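Local coordinates for protein MIPZ (Caulobacter crescentus, PDB 2XJ9) that binds ATP as a dimeric P-loop ATPase, inhibits cell division and helps position the division plane, at residues M133-V138 and N186-T191. The protein carries 1 engineered substitution. Sequence-based numbering, arbitrary orientation.
Sequences MNDSFV and NRLATT. With AGS (phosphothiophosphoric acid-adenylate ester), chain D; AGS (phosphothiophosphoric acid-adenylate ester), chain F.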
ATOM      1  N   MET A 133      -0.440   7.647   7.502  1.00 22.08           N
ATOM      2  CA  MET A 133       0.787   7.021   7.055  1.00 28.00           C
ATOM      3  C   MET A 133       1.279   5.960   8.046  1.00 34.89           C
ATOM      4  O   MET A 133       0.886   5.956   9.218  1.00 31.03           O
ATOM      5  CB  MET A 133       1.873   8.069   6.861  1.00 28.45           C
ATOM      6  CG  MET A 133       2.560   8.491   8.140  1.00 26.65           C
ATOM      7  SD  MET A 133       3.869   9.701   7.842  1.00 36.68           S
ATOM      8  CE  MET A 133       5.128   8.714   7.035  1.00 33.43           C
ATOM      9  N   ASN A 134       2.134   5.054   7.565  1.00 32.05           N
ATOM     10  CA  ASN A 134       2.778   4.091   8.439  1.00 27.89           C
ATOM     11  C   ASN A 134       3.898   4.766   9.203  1.00 31.28           C
ATOM     12  O   ASN A 134       4.550   5.691   8.716  1.00 26.44           O
ATOM     13  CB  ASN A 134       3.368   2.915   7.661  1.00 32.96           C
ATOM     14  CG  ASN A 134       2.311   1.972   7.101  1.00 37.79           C
ATOM     15  OD1 ASN A 134       1.684   1.220   7.838  1.00 39.29           O
ATOM     16  ND2 ASN A 134       2.148   1.977   5.780  1.00 45.22           N
ATOM     17  N   ASP A 135       4.112   4.275  10.408  1.00 33.87           N
ATOM     18  CA  ASP A 135       5.215   4.674  11.254  1.00 32.02           C
ATOM     19  C   ASP A 135       6.505   4.097  10.656  1.00 37.88           C
ATOM     20  O   ASP A 135       6.967   3.035  11.048  1.00 40.16           O
ATOM     21  CB  ASP A 135       4.949   4.077  12.624  1.00 31.29           C
ATOM     22  CG  ASP A 135       5.829   4.637  13.681  1.00 44.18           C
ATOM     23  OD1 ASP A 135       6.184   3.866  14.609  1.00 54.58           O
ATOM     24  OD2 ASP A 135       6.151   5.840  13.593  1.00 54.08           O
ATOM     25  N   SER A 136       7.078   4.786   9.684  1.00 34.41           N
ATOM     26  CA  SER A 136       8.119   4.171   8.883  1.00 28.41           C
ATOM     27  C   SER A 136       8.741   5.177   7.922  1.00 30.35           C
ATOM     28  O   SER A 136       8.037   5.966   7.291  1.00 28.35           O
ATOM     29  CB  SER A 136       7.530   3.004   8.085  1.00 28.54           C
ATOM     30  OG  SER A 136       8.423   2.561   7.074  1.00 30.17           O
ATOM     31  N   PHE A 137      10.064   5.122   7.802  1.00 21.54           N
ATOM     32  CA  PHE A 137      10.773   5.997   6.912  1.00 23.10           C
ATOM     33  C   PHE A 137      10.512   5.731   5.434  1.00 31.43           C
ATOM     34  O   PHE A 137      10.698   6.602   4.583  1.00 36.98           O
ATOM     35  CB  PHE A 137      12.235   5.933   7.226  1.00 23.76           C
ATOM     36  CG  PHE A 137      12.634   6.884   8.298  1.00 38.95           C
ATOM     37  CD1 PHE A 137      12.877   6.442   9.586  1.00 37.71           C
ATOM     38  CD2 PHE A 137      12.737   8.241   8.025  1.00 36.88           C
ATOM     39  CE1 PHE A 137      13.238   7.340  10.577  1.00 42.37           C
ATOM     40  CE2 PHE A 137      13.109   9.136   9.018  1.00 39.28           C
ATOM     41  CZ  PHE A 137      13.350   8.684  10.298  1.00 35.61           C
ATOM     42  N   VAL A 138      10.061   4.526   5.140  1.00 30.30           N
ATOM     43  CA  VAL A 138       9.671   4.162   3.794  1.00 27.01           C
ATOM     44  C   VAL A 138       8.461   4.979   3.378  1.00 24.91           C
ATOM     45  O   VAL A 138       8.428   5.518   2.279  1.00 29.97           O
ATOM     46  CB  VAL A 138       9.362   2.655   3.711  1.00 29.23           C
ATOM     47  CG1 VAL A 138       8.950   2.257   2.303  1.00 25.92           C
ATOM     48  CG2 VAL A 138      10.564   1.862   4.161  1.00 23.19           C
ATOM     49  N   ASN A 186      -0.647   5.622  11.342  1.00 32.16           N
ATOM     50  CA  ASN A 186      -1.599   4.526  11.347  1.00 29.18           C
ATOM     51  C   ASN A 186      -0.895   3.161  11.504  1.00 32.67           C
ATOM     52  O   ASN A 186       0.306   3.043  11.277  1.00 32.96           O
ATOM     53  CB  ASN A 186      -2.421   4.626  10.062  1.00 27.16           C
ATOM     54  CG  ASN A 186      -3.418   3.515   9.914  1.00 36.21           C
ATOM     55  OD1 ASN A 186      -3.381   2.744   8.942  1.00 33.64           O
ATOM     56  ND2 ASN A 186      -4.327   3.418  10.867  1.00 40.37           N
ATOM     57  N   ARG A 187      -1.635   2.136  11.916  1.00 38.13           N
ATOM     58  CA  ARG A 187      -1.048   0.818  12.201  1.00 36.63           C
ATOM     59  C   ARG A 187       0.116   0.860  13.182  1.00 32.71           C
ATOM     60  O   ARG A 187       1.106   0.169  13.001  1.00 36.23           O
ATOM     61  CB  ARG A 187      -0.609   0.103  10.922  1.00 35.70           C
ATOM     62  CG  ARG A 187      -1.753  -0.560  10.184  1.00 38.39           C
ATOM     63  CD  ARG A 187      -1.510  -2.045  10.030  1.00 41.17           C
ATOM     64  NE  ARG A 187      -1.039  -2.386   8.699  1.00 34.49           N
ATOM     65  CZ  ARG A 187      -0.903  -3.631   8.274  1.00 39.63           C
ATOM     66  NH1 ARG A 187      -0.474  -3.859   7.046  1.00 48.98           N
ATOM     67  NH2 ARG A 187      -1.198  -4.642   9.073  1.00 31.38           N
ATOM     68  N   LEU A 188      -0.012   1.666  14.223  1.00 34.55           N
ATOM     69  CA  LEU A 188       0.988   1.691  15.265  1.00 36.69           C
ATOM     70  C   LEU A 188       1.023   0.357  16.020  1.00 52.54           C
ATOM     71  O   LEU A 188      -0.020  -0.274  16.253  1.00 45.37           O
ATOM     72  CB  LEU A 188       0.723   2.846  16.223  1.00 38.86           C
ATOM     73  CG  LEU A 188       0.848   4.239  15.597  1.00 43.00           C
ATOM     74  CD1 LEU A 188      -0.231   5.187  16.134  1.00 41.07           C
ATOM     75  CD2 LEU A 188       2.238   4.818  15.781  1.00 42.45           C
ATOM     76  N   ALA A 189       2.233  -0.070  16.381  1.00 54.21           N
ATOM     77  CA  ALA A 189       2.424  -1.285  17.143  1.00 52.38           C
ATOM     78  C   ALA A 189       3.000  -0.944  18.503  1.00 72.09           C
ATOM     79  O   ALA A 189       3.013   0.218  18.898  1.00 70.96           O
ATOM     80  CB  ALA A 189       3.338  -2.222  16.399  1.00 61.00           C
ATOM     81  N   THR A 190       3.497  -1.971  19.188  1.00 90.88           N
ATOM     82  CA  THR A 190       3.993  -1.898  20.570  1.00 92.03           C
ATOM     83  C   THR A 190       5.230  -1.020  20.846  1.00 85.38           C
ATOM     84  O   THR A 190       5.106   0.147  21.226  1.00 81.43           O
ATOM     85  CB  THR A 190       4.293  -3.322  21.099  1.00102.95           C
ATOM     86  OG1 THR A 190       4.981  -4.083  20.087  1.00 93.63           O
ATOM     87  CG2 THR A 190       2.998  -4.031  21.482  1.00102.27           C
ATOM     88  N   THR A 191       6.418  -1.603  20.679  1.00 93.46           N
ATOM     89  CA  THR A 191       7.673  -0.974  21.114  1.00 96.88           C
ATOM     90  C   THR A 191       8.128   0.166  20.201  1.00 83.02           C
ATOM     91  O   THR A 191       7.904   1.338  20.502  1.00 76.84           O
ATOM     92  CB  THR A 191       8.825  -2.021  21.268  1.00104.44           C
ATOM     93  OG1 THR A 191       8.352  -3.332  20.918  1.00 97.94           O
ATOM     94  CG2 THR A 191       9.351  -2.048  22.703  1.00 93.05           C
TER
HETATM   95  PG  AGS D1272      -3.771   1.384  -1.441  1.00 39.18           P
HETATM   96  S1G AGS D1272      -2.564   2.101  -2.046  1.00 21.85           S
HETATM   97  O2G AGS D1272      -3.905  -0.080  -1.799  1.00 23.85           O
HETATM   98  O3G AGS D1272      -5.106   2.083  -1.584  1.00 32.58           O
HETATM   99  PB  AGS D1272      -4.522   2.041   1.253  1.00 20.83           P
HETATM  100  O1B AGS D1272      -3.859   3.342   1.649  1.00 20.98           O
HETATM  101  O2B AGS D1272      -5.936   1.922   0.743  1.00 20.27           O
HETATM  102  O3B AGS D1272      -3.524   1.384   0.162  1.00 27.16           O
HETATM  103  PA  AGS D1272      -5.465   0.205   3.214  1.00 21.73           P
HETATM  104  O1A AGS D1272      -6.515   1.096   3.844  1.00 25.24           O
HETATM  105  O2A AGS D1272      -5.887  -0.876   2.288  1.00 16.91           O
HETATM  106  O3A AGS D1272      -4.339   1.082   2.516  1.00 22.25           O
HETATM  107  O5' AGS D1272      -4.557  -0.429   4.370  1.00 24.87           O
HETATM  108  C5' AGS D1272      -3.477  -1.279   4.024  1.00 23.47           C
HETATM  109  C4' AGS D1272      -3.632  -2.644   4.713  1.00 24.45           C
HETATM  110  O4' AGS D1272      -3.576  -2.375   6.089  1.00 28.71           O
HETATM  111  C3' AGS D1272      -4.972  -3.333   4.520  1.00 21.46           C
HETATM  112  O3' AGS D1272      -4.772  -4.735   4.570  1.00 22.40           O
HETATM  113  C2' AGS D1272      -5.828  -2.983   5.718  1.00 23.15           C
HETATM  114  O2' AGS D1272      -6.733  -4.068   5.966  1.00 22.36           O
HETATM  115  C1' AGS D1272      -4.755  -2.800   6.771  1.00 24.68           C
HETATM  116  N9  AGS D1272      -4.872  -1.737   7.796  1.00 30.78           N
HETATM  117  C8  AGS D1272      -4.792  -0.403   7.579  1.00 34.78           C
HETATM  118  N7  AGS D1272      -4.878   0.293   8.749  1.00 36.68           N
HETATM  119  C5  AGS D1272      -4.987  -0.625   9.726  1.00 28.44           C
HETATM  120  C6  AGS D1272      -5.109  -0.585  11.175  1.00 26.56           C
HETATM  121  N6  AGS D1272      -5.133   0.604  11.809  1.00 33.91           N
HETATM  122  N1  AGS D1272      -5.188  -1.767  11.821  1.00 28.28           N
HETATM  123  C2  AGS D1272      -5.174  -2.957  11.200  1.00 23.59           C
HETATM  124  N3  AGS D1272      -5.068  -3.074   9.879  1.00 22.28           N
HETATM  125  C4  AGS D1272      -4.968  -1.960   9.110  1.00 29.75           C
HETATM  126  PG  AGS F1273       3.767   0.209  -2.601  1.00 31.03           P
HETATM  127  S1G AGS F1273       4.976  -0.125  -3.438  1.00 18.86           S
HETATM  128  O2G AGS F1273       2.395  -0.206  -3.141  1.00 14.50           O
HETATM  129  O3G AGS F1273       3.784   1.620  -2.071  1.00 29.45           O
HETATM  130  PB  AGS F1273       4.946  -1.956  -1.033  1.00 21.47           P
HETATM  131  O1B AGS F1273       4.130  -3.145  -1.446  1.00 18.26           O
HETATM  132  O2B AGS F1273       6.253  -1.571  -1.656  1.00 15.65           O
HETATM  133  O3B AGS F1273       3.962  -0.674  -1.246  1.00 39.48           O
HETATM  134  PA  AGS F1273       6.369  -1.683   1.378  1.00 24.15           P
HETATM  135  O1A AGS F1273       7.323  -2.795   1.058  1.00 27.49           O
HETATM  136  O2A AGS F1273       6.849  -0.263   1.278  1.00 17.36           O
HETATM  137  O3A AGS F1273       5.027  -2.015   0.559  1.00 21.77           O
HETATM  138  O5' AGS F1273       5.823  -1.881   2.870  1.00 34.34           O
HETATM  139  C5' AGS F1273       4.714  -1.154   3.376  1.00 24.03           C
HETATM  140  C4' AGS F1273       5.104  -0.569   4.743  1.00 33.78           C
HETATM  141  O4' AGS F1273       5.280  -1.626   5.663  1.00 26.21           O
HETATM  142  C3' AGS F1273       6.419   0.196   4.776  1.00 31.08           C
HETATM  143  O3' AGS F1273       6.334   1.329   5.658  1.00 19.52           O
HETATM  144  C2' AGS F1273       7.441  -0.754   5.343  1.00 21.32           C
HETATM  145  O2' AGS F1273       8.213   0.093   6.158  1.00 24.83           O
HETATM  146  C1' AGS F1273       6.612  -1.663   6.203  1.00 31.95           C
HETATM  147  N9  AGS F1273       6.841  -3.138   6.304  1.00 42.50           N
HETATM  148  C8  AGS F1273       6.568  -4.017   5.327  1.00 27.25           C
HETATM  149  N7  AGS F1273       6.783  -5.274   5.758  1.00 37.61           N
HETATM  150  C5  AGS F1273       7.179  -5.230   7.046  1.00 35.21           C
HETATM  151  C6  AGS F1273       7.558  -6.236   8.078  1.00 33.73           C
HETATM  152  N6  AGS F1273       7.548  -7.568   7.807  1.00 27.09           N
HETATM  153  N1  AGS F1273       7.904  -5.760   9.296  1.00 37.36           N
HETATM  154  C2  AGS F1273       7.906  -4.426   9.565  1.00 39.11           C
HETATM  155  N3  AGS F1273       7.571  -3.465   8.682  1.00 26.99           N
HETATM  156  C4  AGS F1273       7.202  -3.811   7.417  1.00 32.47           C
HETATM  157  O   HOH W   1       2.970   1.533  11.386  1.00 41.24           O
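The amide of Asn134 and the guanidinium of Arg187 lie side by side and point the same way, their planes turned 51° apart; their nearest approach is the aliphatic CB of Arg187 at 4.0 Å from Asn134 OD1. One guanidinium face carries the ribose O4' of the chain D nucleotide, 3.3 Å above the plane and offset toward its rim. Bends at chi2 and chi3 lay the rest of the Arg187 chain along the adenine of the same nucleotide, with Arg187 CG 3.3 Å from its C5. One polar atom of each reaches across the dimer interface: Asn134 OD1 accepts from Arg187 NH1 of the second subunit, and Arg187 NH1 donates to Asn134 OD1 of that subunit. Asn134 ND2 instead stays in its own chain, bonded to Gly15 O.

Behind these side chains the backbones join where Asn186 N donates to Met133 O over 2.6 Å. Further on, the chains part and a water bridges them, accepting from Asp135 N and donating to Arg187 O at 2.8 Å. The side chains of Leu188 and Asp135 cross at about a right angle, Leu188 CD2 coming to 4.2 Å from Asp135 CG.

Ser136 OG is hydrogen-bonded to O2' of the chain F nucleotide at 2.6 Å and caps the helix starting at 137 by accepting from Val138 N. The C-terminal ends of neighbouring parallel strands 128-134 and 180-186, with the loops that follow them, supply part of the nucleotide sites, the first reaching the chain F nucleotide and the second the chain D one, in the nucleotide-sandwich dimer characteristic of ParA/MinD-type P-loop ATPases.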